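Local coordinates for protein proteophosphoglycan (Silicibacter pomeroyi DSS-3, PDB 2RE3) that is of unknown function but, as a DUF1285 family member with a fold of repeated structural motifs, may take part in signal transduction, at residues R44-G49 against R90-P95; Q110-T115 against Y161-L166; D171-L176 against L185-E190. One frame throughout, in Å; residues are numbered along the deposited sequence.

Contact 1 of 3, residues R44-G49 against R90-P95; sequences RIARDG and RVDDAP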
ATOM      1  N   ARG A  44      -1.471   7.634  12.731  1.00 23.48           N
ATOM      2  CA  ARG A  44      -0.639   7.958  11.594  1.00 24.08           C
ATOM      3  C   ARG A  44       0.055   6.690  11.150  1.00 23.93           C
ATOM      4  O   ARG A  44       0.668   6.036  11.977  1.00 23.89           O
ATOM      5  CB  ARG A  44       0.405   8.971  12.003  1.00 24.12           C
ATOM      6  CG  ARG A  44       1.460   9.235  10.962  1.00 25.85           C
ATOM      7  CD  ARG A  44       2.251  10.509  11.294  1.00 22.85           C
ATOM      8  NE  ARG A  44       3.092  10.306  12.465  1.00 23.52           N
ATOM      9  CZ  ARG A  44       4.299   9.741  12.442  1.00 22.17           C
ATOM     10  NH1 ARG A  44       4.840   9.347  11.307  1.00 24.15           N
ATOM     11  NH2 ARG A  44       4.982   9.584  13.571  1.00 23.71           N
ATOM     12  N   ILE A  45      -0.066   6.344   9.866  1.00 22.32           N
ATOM     13  CA  ILE A  45       0.703   5.269   9.256  1.00 20.00           C
ATOM     14  C   ILE A  45       1.963   5.861   8.660  1.00 22.52           C
ATOM     15  O   ILE A  45       1.922   6.560   7.628  1.00 23.17           O
ATOM     16  CB  ILE A  45      -0.080   4.563   8.134  1.00 19.88           C
ATOM     17  CG1 ILE A  45      -1.453   4.090   8.662  1.00 19.98           C
ATOM     18  CG2 ILE A  45       0.729   3.392   7.582  1.00 12.00           C
ATOM     19  CD1 ILE A  45      -2.331   3.414   7.634  1.00 16.91           C
ATOM     20  N   ALA A  46       3.090   5.611   9.309  1.00 21.75           N
ATOM     21  CA  ALA A  46       4.367   6.140   8.793  1.00 24.20           C
ATOM     22  C   ALA A  46       4.715   5.503   7.445  1.00 24.32           C
ATOM     23  O   ALA A  46       4.212   4.446   7.097  1.00 25.61           O
ATOM     24  CB  ALA A  46       5.515   5.939   9.792  1.00 20.40           C
ATOM     25  N   ARG A  47       5.587   6.180   6.714  1.00 26.86           N
ATOM     26  CA  ARG A  47       6.128   5.733   5.425  1.00 28.08           C
ATOM     27  C   ARG A  47       6.677   4.303   5.432  1.00 25.96           C
ATOM     28  O   ARG A  47       6.675   3.624   4.402  1.00 26.14           O
ATOM     29  CB  ARG A  47       7.261   6.686   5.031  1.00 28.88           C
ATOM     30  CG  ARG A  47       7.665   6.607   3.598  1.00 37.23           C
ATOM     31  CD  ARG A  47       8.369   7.906   3.126  1.00 42.75           C
ATOM     32  NE  ARG A  47       8.392   7.993   1.663  1.00 46.91           N
ATOM     33  CZ  ARG A  47       9.184   7.266   0.862  1.00 50.61           C
ATOM     34  NH1 ARG A  47      10.052   6.384   1.372  1.00 50.25           N
ATOM     35  NH2 ARG A  47       9.116   7.427  -0.468  1.00 51.51           N
ATOM     36  N   ASP A  48       7.181   3.871   6.584  1.00 23.48           N
ATOM     37  CA  ASP A  48       7.720   2.526   6.734  1.00 25.81           C
ATOM     38  C   ASP A  48       6.690   1.491   7.193  1.00 25.38           C
ATOM     39  O   ASP A  48       7.048   0.343   7.463  1.00 27.41           O
ATOM     40  CB  ASP A  48       8.930   2.522   7.683  1.00 26.20           C
ATOM     41  CG  ASP A  48       8.553   2.685   9.160  1.00 28.10           C
ATOM     42  OD1 ASP A  48       7.404   3.009   9.493  1.00 29.69           O
ATOM     43  OD2 ASP A  48       9.443   2.477  10.005  1.00 37.56           O
ATOM     44  N   GLY A  49       5.434   1.888   7.313  1.00 22.90           N
ATOM     45  CA  GLY A  49       4.381   0.939   7.653  1.00 24.37           C
ATOM     46  C   GLY A  49       3.995   0.909   9.116  1.00 23.34           C
ATOM     47  O   GLY A  49       3.017   0.272   9.482  1.00 23.24           O
ATOM     48  N   ARG A  90      -4.166   9.663   9.431  1.00 28.86           N
ATOM     49  CA  ARG A  90      -3.139  10.365   8.703  1.00 29.36           C
ATOM     50  C   ARG A  90      -2.281   9.314   8.063  1.00 26.98           C
ATOM     51  O   ARG A  90      -1.898   8.359   8.724  1.00 25.37           O
ATOM     52  CB  ARG A  90      -2.267  11.169   9.668  1.00 30.07           C
ATOM     53  CG  ARG A  90      -2.519  12.666   9.688  1.00 37.29           C
ATOM     54  CD  ARG A  90      -1.512  13.389  10.622  1.00 35.95           C
ATOM     55  NE  ARG A  90      -1.870  13.065  11.998  1.00 43.52           N
ATOM     56  CZ  ARG A  90      -1.026  12.883  13.007  1.00 41.54           C
ATOM     57  NH1 ARG A  90       0.283  13.003  12.841  1.00 48.38           N
ATOM     58  NH2 ARG A  90      -1.511  12.570  14.195  1.00 42.52           N
ATOM     59  N   VAL A  91      -1.951   9.484   6.792  1.00 26.29           N
ATOM     60  CA  VAL A  91      -1.040   8.558   6.143  1.00 26.38           C
ATOM     61  C   VAL A  91       0.056   9.380   5.495  1.00 27.58           C
ATOM     62  O   VAL A  91      -0.220  10.242   4.672  1.00 27.00           O
ATOM     63  CB  VAL A  91      -1.742   7.677   5.096  1.00 25.62           C
ATOM     64  CG1 VAL A  91      -0.733   6.756   4.450  1.00 20.30           C
ATOM     65  CG2 VAL A  91      -2.905   6.897   5.735  1.00 21.51           C
ATOM     66  N   ASP A  92       1.294   9.127   5.900  1.00 28.17           N
ATOM     67  CA  ASP A  92       2.392   9.960   5.493  1.00 27.46           C
ATOM     68  C   ASP A  92       2.600   9.798   4.025  1.00 27.41           C
ATOM     69  O   ASP A  92       2.738  10.778   3.328  1.00 26.34           O
ATOM     70  CB  ASP A  92       3.668   9.600   6.247  1.00 27.24           C
ATOM     71  CG  ASP A  92       3.686  10.177   7.646  1.00 31.65           C
ATOM     72  OD1 ASP A  92       2.794  10.994   7.960  1.00 26.56           O
ATOM     73  OD2 ASP A  92       4.585   9.798   8.429  1.00 33.13           O
ATOM     74  N   ASP A  93       2.600   8.550   3.572  1.00 28.58           N
ATOM     75  CA  ASP A  93       2.835   8.220   2.181  1.00 29.44           C
ATOM     76  C   ASP A  93       1.783   7.204   1.684  1.00 27.74           C
ATOM     77  O   ASP A  93       0.705   7.606   1.279  1.00 27.43           O
ATOM     78  CB  ASP A  93       4.273   7.719   2.022  1.00 31.23           C
ATOM     79  CG  ASP A  93       4.728   7.682   0.584  1.00 31.52           C
ATOM     80  OD1 ASP A  93       3.931   7.995  -0.307  1.00 32.87           O
ATOM     81  OD2 ASP A  93       5.900   7.353   0.342  1.00 39.08           O
ATOM     82  N   ALA A  94       2.070   5.905   1.723  1.00 25.38           N
ATOM     83  CA  ALA A  94       1.092   4.917   1.306  1.00 23.58           C
ATOM     84  C   ALA A  94       0.611   4.213   2.560  1.00 24.45           C
ATOM     85  O   ALA A  94       1.325   4.176   3.560  1.00 23.80           O
ATOM     86  CB  ALA A  94       1.693   3.943   0.323  1.00 19.68           C
ATOM     87  N   PRO A  95      -0.627   3.694   2.537  1.00 26.02           N
ATOM     88  CA  PRO A  95      -1.125   2.928   3.675  1.00 26.20           C
ATOM     89  C   PRO A  95      -0.381   1.610   3.907  1.00 25.58           C
ATOM     90  O   PRO A  95      -0.462   1.030   5.011  1.00 22.93           O
ATOM     91  CB  PRO A  95      -2.587   2.672   3.311  1.00 26.74           C
ATOM     92  CG  PRO A  95      -2.680   2.867   1.809  1.00 24.23           C
ATOM     93  CD  PRO A  95      -1.647   3.854   1.477  1.00 28.12           C
TER
HETATM   94  O   HOH W   1       2.599   6.193   5.016  1.00 26.63           O
HETATM   95  O   HOH W   2       4.612   4.423   2.785  1.00 28.41           O
HETATM   96  O   HOH W   3       6.804   8.294   7.900  1.00 33.67           O
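R44 and R90 are paired neighbours in the parallel ladder of strands 37-45 and 86-91, the central pair of the mixed six-stranded sheet in the N-terminal DUF1285 domain. Their side chains rise on the same face of that sheet, with guanidinium planes 35° apart, and CB of R44 lies over one face of the R90 group. Each charge is turned to its own acid: R90 pairs with D42, while R44 reaches D92. The R44 chain runs out with CG anti to the backbone N (chi1 171°) and then bends at chi3, which brings NH1 within 2.9 Å of D92 OD2. The two flat groups are only 17° apart, but the bond is bent, and its donor, on the syn side, lies a little out of the carboxylate plane. Replacing R44 by an alanine would probably leave the D92 carboxylate without its cationic partner and strip away the chain that runs beside R90 NH1 and packs on F52.

On the opposite face CD1 of I45 packs against CG2 of V91, 4.0 Å away. The backbone joins the strands through I45 N to R90 O (3.0 Å) and D92 N to I45 O (3.2 Å, nearly straight). Beyond the strand ends, A46 to G49 form a type I turn, and R47, extended from CG to NE, places NE 2.9 Å from D93 OD2; the other oxygen of D93 is held by Y144. A water links R47 N to D92 OD2, the oxygen that R44 also grips, 2.7 Å from each.

Contact 2 of 3, residues Q110-T115 against Y161-L166; sequences QVLTFT and YRLMDL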
ATOM      1  N   GLN A 110       6.013 -12.395 -17.778  1.00 27.91           N
ATOM      2  CA  GLN A 110       6.264 -12.554 -16.317  1.00 26.91           C
ATOM      3  C   GLN A 110       5.139 -11.963 -15.461  1.00 26.11           C
ATOM      4  O   GLN A 110       4.469 -11.042 -15.877  1.00 26.10           O
ATOM      5  CB  GLN A 110       7.639 -11.994 -15.904  1.00 26.15           C
ATOM      6  CG  GLN A 110       7.631 -10.668 -15.188  1.00 25.46           C
ATOM      7  CD  GLN A 110       9.025 -10.015 -15.008  1.00 26.12           C
ATOM      8  OE1 GLN A 110      10.051 -10.688 -14.813  1.00 21.70           O
ATOM      9  NE2 GLN A 110       9.045  -8.686 -15.052  1.00 19.79           N
ATOM     10  N   VAL A 111       4.925 -12.537 -14.284  1.00 26.62           N
ATOM     11  CA  VAL A 111       3.928 -12.056 -13.331  1.00 26.78           C
ATOM     12  C   VAL A 111       4.592 -11.779 -11.968  1.00 26.06           C
ATOM     13  O   VAL A 111       5.334 -12.607 -11.414  1.00 26.96           O
ATOM     14  CB  VAL A 111       2.761 -13.078 -13.150  1.00 28.51           C
ATOM     15  CG1 VAL A 111       1.691 -12.509 -12.208  1.00 23.91           C
ATOM     16  CG2 VAL A 111       2.152 -13.437 -14.499  1.00 21.32           C
ATOM     17  N   LEU A 112       4.329 -10.602 -11.442  1.00 25.61           N
ATOM     18  CA  LEU A 112       4.917 -10.166 -10.174  1.00 25.72           C
ATOM     19  C   LEU A 112       3.834 -10.156  -9.099  1.00 24.20           C
ATOM     20  O   LEU A 112       2.866  -9.403  -9.199  1.00 26.75           O
ATOM     21  CB  LEU A 112       5.545  -8.765 -10.305  1.00 24.67           C
ATOM     22  CG  LEU A 112       6.631  -8.532 -11.361  1.00 23.96           C
ATOM     23  CD1 LEU A 112       7.067  -7.039 -11.409  1.00 18.60           C
ATOM     24  CD2 LEU A 112       7.813  -9.400 -11.077  1.00 21.27           C
ATOM     25  N   THR A 113       3.992 -11.009  -8.085  1.00 25.34           N
ATOM     26  CA  THR A 113       3.093 -11.030  -6.932  1.00 24.76           C
ATOM     27  C   THR A 113       3.776 -10.430  -5.695  1.00 25.13           C
ATOM     28  O   THR A 113       4.820 -10.905  -5.221  1.00 27.26           O
ATOM     29  CB  THR A 113       2.565 -12.424  -6.660  1.00 24.59           C
ATOM     30  OG1 THR A 113       1.804 -12.837  -7.790  1.00 27.13           O
ATOM     31  CG2 THR A 113       1.656 -12.430  -5.423  1.00 23.58           C
ATOM     32  N   PHE A 114       3.170  -9.364  -5.189  1.00 25.44           N
ATOM     33  CA  PHE A 114       3.696  -8.641  -4.045  1.00 26.07           C
ATOM     34  C   PHE A 114       2.962  -9.054  -2.776  1.00 26.98           C
ATOM     35  O   PHE A 114       1.771  -9.363  -2.818  1.00 29.30           O
ATOM     36  CB  PHE A 114       3.486  -7.163  -4.241  1.00 26.83           C
ATOM     37  CG  PHE A 114       4.347  -6.559  -5.295  1.00 29.36           C
ATOM     38  CD1 PHE A 114       3.952  -6.555  -6.605  1.00 29.16           C
ATOM     39  CD2 PHE A 114       5.550  -5.965  -4.962  1.00 30.22           C
ATOM     40  CE1 PHE A 114       4.738  -5.988  -7.563  1.00 31.45           C
ATOM     41  CE2 PHE A 114       6.330  -5.382  -5.925  1.00 31.47           C
ATOM     42  CZ  PHE A 114       5.925  -5.403  -7.228  1.00 31.61           C
ATOM     43  N   THR A 115       3.687  -9.056  -1.670  1.00 25.83           N
ATOM     44  CA  THR A 115       3.136  -9.218  -0.347  1.00 26.66           C
ATOM     45  C   THR A 115       3.467  -7.951   0.438  1.00 28.06           C
ATOM     46  O   THR A 115       4.615  -7.452   0.344  1.00 28.69           O
ATOM     47  CB  THR A 115       3.747 -10.447   0.338  1.00 27.67           C
ATOM     48  OG1 THR A 115       3.404 -11.603  -0.439  1.00 28.75           O
ATOM     49  CG2 THR A 115       3.234 -10.617   1.782  1.00 22.22           C
ATOM     50  N   TYR A 161      15.145  -3.445  -5.279  1.00 36.72           N
ATOM     51  CA  TYR A 161      16.386  -3.825  -5.910  1.00 36.67           C
ATOM     52  C   TYR A 161      16.258  -5.168  -6.606  1.00 35.70           C
ATOM     53  O   TYR A 161      16.820  -5.366  -7.673  1.00 37.26           O
ATOM     54  CB  TYR A 161      17.550  -3.697  -4.919  1.00 38.89           C
ATOM     55  CG  TYR A 161      18.018  -2.251  -4.843  1.00 41.96           C
ATOM     56  CD1 TYR A 161      18.444  -1.589  -6.001  1.00 43.89           C
ATOM     57  CD2 TYR A 161      18.004  -1.534  -3.653  1.00 41.99           C
ATOM     58  CE1 TYR A 161      18.854  -0.262  -5.975  1.00 44.63           C
ATOM     59  CE2 TYR A 161      18.423  -0.187  -3.618  1.00 42.25           C
ATOM     60  CZ  TYR A 161      18.844   0.433  -4.792  1.00 42.78           C
ATOM     61  OH  TYR A 161      19.262   1.738  -4.828  1.00 42.90           O
ATOM     62  N   ARG A 162      15.441  -6.062  -6.075  1.00 35.70           N
ATOM     63  CA  ARG A 162      15.139  -7.300  -6.791  1.00 37.70           C
ATOM     64  C   ARG A 162      14.349  -7.043  -8.079  1.00 34.73           C
ATOM     65  O   ARG A 162      14.539  -7.744  -9.052  1.00 37.60           O
ATOM     66  CB  ARG A 162      14.389  -8.284  -5.894  1.00 38.81           C
ATOM     67  CG  ARG A 162      15.212  -8.773  -4.683  1.00 42.75           C
ATOM     68  CD  ARG A 162      14.341  -9.624  -3.753  1.00 44.60           C
ATOM     69  NE  ARG A 162      13.752 -10.746  -4.495  1.00 50.90           N
ATOM     70  CZ  ARG A 162      12.720 -11.492  -4.092  1.00 53.71           C
ATOM     71  NH1 ARG A 162      12.130 -11.269  -2.917  1.00 56.39           N
ATOM     72  NH2 ARG A 162      12.276 -12.479  -4.878  1.00 53.56           N
ATOM     73  N   LEU A 163      13.474  -6.045  -8.086  1.00 31.80           N
ATOM     74  CA  LEU A 163      12.753  -5.661  -9.300  1.00 29.76           C
ATOM     75  C   LEU A 163      13.678  -5.048 -10.371  1.00 28.43           C
ATOM     76  O   LEU A 163      13.515  -5.302 -11.546  1.00 28.17           O
ATOM     77  CB  LEU A 163      11.623  -4.687  -8.985  1.00 28.72           C
ATOM     78  CG  LEU A 163      10.364  -5.192  -8.274  1.00 30.42           C
ATOM     79  CD1 LEU A 163       9.298  -4.081  -8.240  1.00 27.00           C
ATOM     80  CD2 LEU A 163       9.811  -6.461  -8.933  1.00 27.50           C
HETATM   81  N   MSE A 164      14.670  -4.266  -9.981  1.00 27.67           N
HETATM   82  CA  MSE A 164      15.615  -3.758 -10.972  1.00 27.43           C
HETATM   83  C   MSE A 164      16.160  -4.890 -11.826  1.00 28.21           C
HETATM   84  O   MSE A 164      16.350  -4.720 -13.017  1.00 32.12           O
HETATM   85  CB  MSE A 164      16.782  -3.029 -10.310  1.00 26.27           C
HETATM   86  CG  MSE A 164      16.384  -1.772  -9.552  1.00 25.56           C
HETATM   87 SE   MSE A 164      15.786  -0.395 -10.743  0.75 30.02          SE
HETATM   88  CE  MSE A 164      17.551  -0.344 -11.666  1.00 14.63           C
ATOM     89  N   ASP A 165      16.404  -6.043 -11.220  1.00 27.29           N
ATOM     90  CA  ASP A 165      16.984  -7.182 -11.926  1.00 26.83           C
ATOM     91  C   ASP A 165      15.966  -7.939 -12.796  1.00 24.44           C
ATOM     92  O   ASP A 165      16.320  -8.903 -13.473  1.00 21.67           O
ATOM     93  CB  ASP A 165      17.610  -8.150 -10.913  1.00 28.43           C
ATOM     94  CG  ASP A 165      18.780  -7.546 -10.162  1.00 30.45           C
ATOM     95  OD1 ASP A 165      19.570  -6.841 -10.797  1.00 32.11           O
ATOM     96  OD2 ASP A 165      18.922  -7.790  -8.936  1.00 38.36           O
ATOM     97  N   LEU A 166      14.709  -7.511 -12.761  1.00 23.34           N
ATOM     98  CA  LEU A 166      13.651  -8.132 -13.543  1.00 23.02           C
ATOM     99  C   LEU A 166      13.032  -7.112 -14.468  1.00 22.20           C
ATOM    100  O   LEU A 166      11.980  -7.348 -15.050  1.00 20.49           O
ATOM    101  CB  LEU A 166      12.588  -8.749 -12.618  1.00 24.16           C
ATOM    102  CG  LEU A 166      13.115  -9.954 -11.814  1.00 25.99           C
ATOM    103  CD1 LEU A 166      12.095 -10.437 -10.800  1.00 24.29           C
ATOM    104  CD2 LEU A 166      13.519 -11.085 -12.741  1.00 19.66           C
TER
HETATM  105  O   HOH W   4      12.112 -10.172 -16.621  1.00 32.96           O
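L163 sends its CG anti to the carbonyl carbon (chi1 -72°), and F114 and L112 adopt the same first torsion; in L163 this swings CD1 toward F114 and CD2 toward L112, whose own side chains lean in from the strand. The two branches of L163 divide the work. CD2 goes to L112, 3.7 Å from its CD1, the two leucines meeting at a slant. CD1 goes to F114, where it arrives at the rim of the ring, in the ring plane, 3.8 Å from CZ; the phenylalanine thus offers an edge to the methyl. The two side chains approach from opposite directions.

This is helix-on-sheet packing in the C-terminal DUF1285 domain. Strand 111-116 belongs to a mixed six-stranded sheet, and helix 157-164 lies against the face carrying L112 and F114. V101 and V103 of the adjoining strand 96-104 widen the apolar bed, V101 touching L163 and V103 touching L112 and L166, while L176 of strand 173-178 packs on both L112 and L163.

At the edge of this apolar patch the chemistry turns polar. L166, three residues on from L163, brings CD1 to 4.4 Å from CD2 of L112, and its carbonyl is gripped by the Q110 side chain. NE2 of Q110 donates to L166 O at 3.2 Å, with the acceptor almost in the amide plane and an N-H...O angle of 167°. The same nitrogen also donates to the backbone O of W177, its stronger partner, which helps to fix the rotation of the amide. A water donates to both Q110 OE1 (2.8 Å) and L166 O, closing a second, bridged route between the same two residues.

Contact 3 of 3, residues D171-L176 against L185-E190; sequences DGWFGL and LMTVEE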
ATOM      1  N   ASP A 171      10.278   1.134 -25.630  1.00 30.47           N
ATOM      2  CA  ASP A 171       9.994   2.463 -26.188  1.00 30.49           C
ATOM      3  C   ASP A 171      10.434   3.588 -25.290  1.00 27.94           C
ATOM      4  O   ASP A 171       9.664   4.479 -25.006  1.00 30.69           O
ATOM      5  CB  ASP A 171       8.504   2.570 -26.550  1.00 33.00           C
ATOM      6  CG  ASP A 171       8.053   1.401 -27.439  1.00 37.20           C
ATOM      7  OD1 ASP A 171       8.790   1.075 -28.399  1.00 40.35           O
ATOM      8  OD2 ASP A 171       7.008   0.783 -27.160  1.00 38.70           O
ATOM      9  N   GLY A 172      11.684   3.525 -24.841  1.00 27.26           N
ATOM     10  CA  GLY A 172      12.348   4.651 -24.188  1.00 25.70           C
ATOM     11  C   GLY A 172      12.358   4.608 -22.685  1.00 25.89           C
ATOM     12  O   GLY A 172      12.998   5.451 -22.041  1.00 24.11           O
ATOM     13  N   TRP A 173      11.652   3.628 -22.120  1.00 26.79           N
ATOM     14  CA  TRP A 173      11.419   3.577 -20.686  1.00 28.39           C
ATOM     15  C   TRP A 173      11.926   2.268 -20.128  1.00 28.61           C
ATOM     16  O   TRP A 173      11.713   1.215 -20.730  1.00 28.55           O
ATOM     17  CB  TRP A 173       9.911   3.703 -20.361  1.00 31.20           C
ATOM     18  CG  TRP A 173       9.333   5.044 -20.686  1.00 33.43           C
ATOM     19  CD1 TRP A 173       8.813   5.438 -21.882  1.00 33.78           C
ATOM     20  CD2 TRP A 173       9.263   6.184 -19.818  1.00 33.48           C
ATOM     21  NE1 TRP A 173       8.423   6.748 -21.812  1.00 35.15           N
ATOM     22  CE2 TRP A 173       8.691   7.234 -20.559  1.00 36.64           C
ATOM     23  CE3 TRP A 173       9.658   6.425 -18.499  1.00 34.42           C
ATOM     24  CZ2 TRP A 173       8.476   8.516 -20.014  1.00 35.93           C
ATOM     25  CZ3 TRP A 173       9.439   7.691 -17.942  1.00 35.35           C
ATOM     26  CH2 TRP A 173       8.846   8.721 -18.703  1.00 35.61           C
ATOM     27  N   PHE A 174      12.568   2.346 -18.961  1.00 26.81           N
ATOM     28  CA  PHE A 174      12.886   1.181 -18.165  1.00 24.75           C
ATOM     29  C   PHE A 174      11.718   0.893 -17.253  1.00 24.25           C
ATOM     30  O   PHE A 174      11.197   1.788 -16.632  1.00 24.51           O
ATOM     31  CB  PHE A 174      14.134   1.436 -17.334  1.00 25.89           C
ATOM     32  CG  PHE A 174      14.450   0.327 -16.400  1.00 25.87           C
ATOM     33  CD1 PHE A 174      15.219  -0.746 -16.819  1.00 25.28           C
ATOM     34  CD2 PHE A 174      13.944   0.335 -15.110  1.00 26.21           C
ATOM     35  CE1 PHE A 174      15.481  -1.799 -15.974  1.00 23.71           C
ATOM     36  CE2 PHE A 174      14.214  -0.695 -14.249  1.00 27.50           C
ATOM     37  CZ  PHE A 174      15.000  -1.777 -14.683  1.00 26.30           C
ATOM     38  N   GLY A 175      11.305  -0.356 -17.160  1.00 24.99           N
ATOM     39  CA  GLY A 175      10.155  -0.695 -16.315  1.00 24.79           C
ATOM     40  C   GLY A 175       9.940  -2.178 -16.120  1.00 25.62           C
ATOM     41  O   GLY A 175      10.859  -3.000 -16.342  1.00 28.15           O
ATOM     42  N   LEU A 176       8.718  -2.533 -15.729  1.00 25.78           N
ATOM     43  CA  LEU A 176       8.389  -3.915 -15.327  1.00 23.84           C
ATOM     44  C   LEU A 176       7.202  -4.459 -16.104  1.00 23.80           C
ATOM     45  O   LEU A 176       6.193  -3.785 -16.235  1.00 23.11           O
ATOM     46  CB  LEU A 176       8.133  -3.982 -13.811  1.00 23.15           C
ATOM     47  CG  LEU A 176       9.392  -3.724 -12.959  1.00 21.38           C
ATOM     48  CD1 LEU A 176       9.022  -3.524 -11.537  1.00 23.27           C
ATOM     49  CD2 LEU A 176      10.357  -4.857 -13.094  1.00 14.51           C
ATOM     50  N   LEU A 185       8.905   2.935 -15.260  1.00 28.43           N
ATOM     51  CA  LEU A 185       9.456   3.337 -13.989  1.00 27.83           C
ATOM     52  C   LEU A 185      10.376   4.562 -14.097  1.00 30.34           C
ATOM     53  O   LEU A 185      10.485   5.336 -13.152  1.00 32.79           O
ATOM     54  CB  LEU A 185      10.250   2.174 -13.391  1.00 26.27           C
ATOM     55  CG  LEU A 185       9.551   1.041 -12.655  1.00 28.38           C
ATOM     56  CD1 LEU A 185      10.604   0.209 -11.908  1.00 24.94           C
ATOM     57  CD2 LEU A 185       8.492   1.568 -11.701  1.00 26.02           C
HETATM   58  N   MSE A 186      11.088   4.707 -15.218  1.00 30.97           N
HETATM   59  CA  MSE A 186      12.017   5.824 -15.417  1.00 28.79           C
HETATM   60  C   MSE A 186      12.508   5.774 -16.863  1.00 28.77           C
HETATM   61  O   MSE A 186      12.407   4.747 -17.517  1.00 27.87           O
HETATM   62  CB  MSE A 186      13.186   5.736 -14.418  1.00 29.57           C
HETATM   63  CG  MSE A 186      14.391   4.906 -14.914  1.00 31.32           C
HETATM   64 SE   MSE A 186      15.586   4.170 -13.551  0.75 27.30          SE
HETATM   65  CE  MSE A 186      14.218   3.066 -12.701  1.00 28.85           C
ATOM     66  N   THR A 187      13.051   6.880 -17.361  1.00 30.57           N
ATOM     67  CA  THR A 187      13.534   6.945 -18.743  1.00 28.19           C
ATOM     68  C   THR A 187      14.798   6.110 -18.870  1.00 28.87           C
ATOM     69  O   THR A 187      15.477   5.830 -17.875  1.00 27.84           O
ATOM     70  CB  THR A 187      13.826   8.405 -19.210  1.00 27.31           C
ATOM     71  OG1 THR A 187      14.986   8.926 -18.540  1.00 26.87           O
ATOM     72  CG2 THR A 187      12.625   9.325 -18.981  1.00 24.56           C
ATOM     73  N   VAL A 188      15.108   5.700 -20.093  1.00 29.91           N
ATOM     74  CA  VAL A 188      16.375   5.017 -20.372  1.00 29.76           C
ATOM     75  C   VAL A 188      17.550   5.870 -19.881  1.00 30.52           C
ATOM     76  O   VAL A 188      18.407   5.381 -19.148  1.00 29.34           O
ATOM     77  CB  VAL A 188      16.503   4.634 -21.878  1.00 29.20           C
ATOM     78  CG1 VAL A 188      17.939   4.340 -22.256  1.00 26.47           C
ATOM     79  CG2 VAL A 188      15.617   3.435 -22.168  1.00 27.68           C
ATOM     80  N   GLU A 189      17.571   7.129 -20.319  0.50 32.27           N
ATOM     81  CA  GLU A 189      18.510   8.162 -19.837  0.50 33.05           C
ATOM     82  C   GLU A 189      18.772   8.048 -18.338  0.50 34.53           C
ATOM     83  O   GLU A 189      19.920   8.042 -17.887  0.50 33.26           O
ATOM     84  CB  GLU A 189      17.915   9.543 -20.152  0.50 32.69           C
ATOM     85  CG  GLU A 189      18.309  10.683 -19.214  0.50 31.92           C
ATOM     86  CD  GLU A 189      19.675  11.214 -19.503  0.50 29.63           C
ATOM     87  OE1 GLU A 189      20.000  11.327 -20.697  0.50 27.46           O
ATOM     88  OE2 GLU A 189      20.412  11.526 -18.549  0.50 28.44           O
ATOM     89  N   GLU A 190      17.676   7.967 -17.585  1.00 36.29           N
ATOM     90  CA  GLU A 190      17.708   7.873 -16.120  1.00 39.13           C
ATOM     91  C   GLU A 190      18.361   6.563 -15.677  1.00 37.17           C
ATOM     92  O   GLU A 190      19.303   6.579 -14.864  1.00 35.75           O
ATOM     93  CB  GLU A 190      16.298   8.013 -15.506  1.00 42.00           C
ATOM     94  CG  GLU A 190      15.904   9.460 -15.075  1.00 46.02           C
ATOM     95  CD  GLU A 190      14.383   9.761 -15.149  1.00 44.85           C
ATOM     96  OE1 GLU A 190      13.537   8.827 -15.175  1.00 47.58           O
ATOM     97  OE2 GLU A 190      14.048  10.967 -15.185  1.00 52.29           O
TER
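A classic beta bulge interrupts the antiparallel pairing of strand 173-178 with strand 181-185, just before the chain turns into helix 188-192. Two residues, L185 and M186, stand opposite the single F174, whose O accepts from two backbone donors, L185 N at 2.9 Å and M186 N at 3.2 Å; F174 N in turn donates to M186 O at 2.8 Å, nearly along the C=O axis. M186, a selenomethionine, runs alongside F174 in the same direction. Its chain bends at chi3 (62°), bringing CE to 3.7 Å from CD2 of the phenylalanine, while SE makes an oblique Met-aromatic contact with the ring. L191 of the helix touches both residues.

The W173 indole stands apart from F174; CG2 of T187 sits over one of its faces, 4.0 Å from the centroid of the six-membered ring, a CH-pi contact offset toward the rim. At the helix start V188 N donates to G172 O, tying the first helical turn to the chain entering the strand. T187 OG1 accepts from E190 N at 3.0 Å, and E190 OE1, approached from over the carboxylate, accepts from T187 N. This reciprocal pair is the capping box of a helix N-terminus, with T187 as the N-cap.

Overall arrangement
The three contacts follow one another along the chain without overlap. Contacts 2 and 3 touch: M164 O lies 3.6 Å from F174 CZ, and strand 173-178 backs the helix that contact 2 sets on its sheet. Contact 1 stands apart, its centre about 23 Å from that of contact 2 and across the chain's centre, in the N-terminal DUF1285 domain. Contact 2 is the most buried and mainly apolar. Contacts 1 and 3, both partly buried, carry backbone bonds; contact 1, nearest the middle of the chain, adds salt bridges and waters, contact 3, the most distant, aromatic packing. Contact 1 joins two strands, contact 3 a hairpin running into a helix, contact 2 a helix to a sheet.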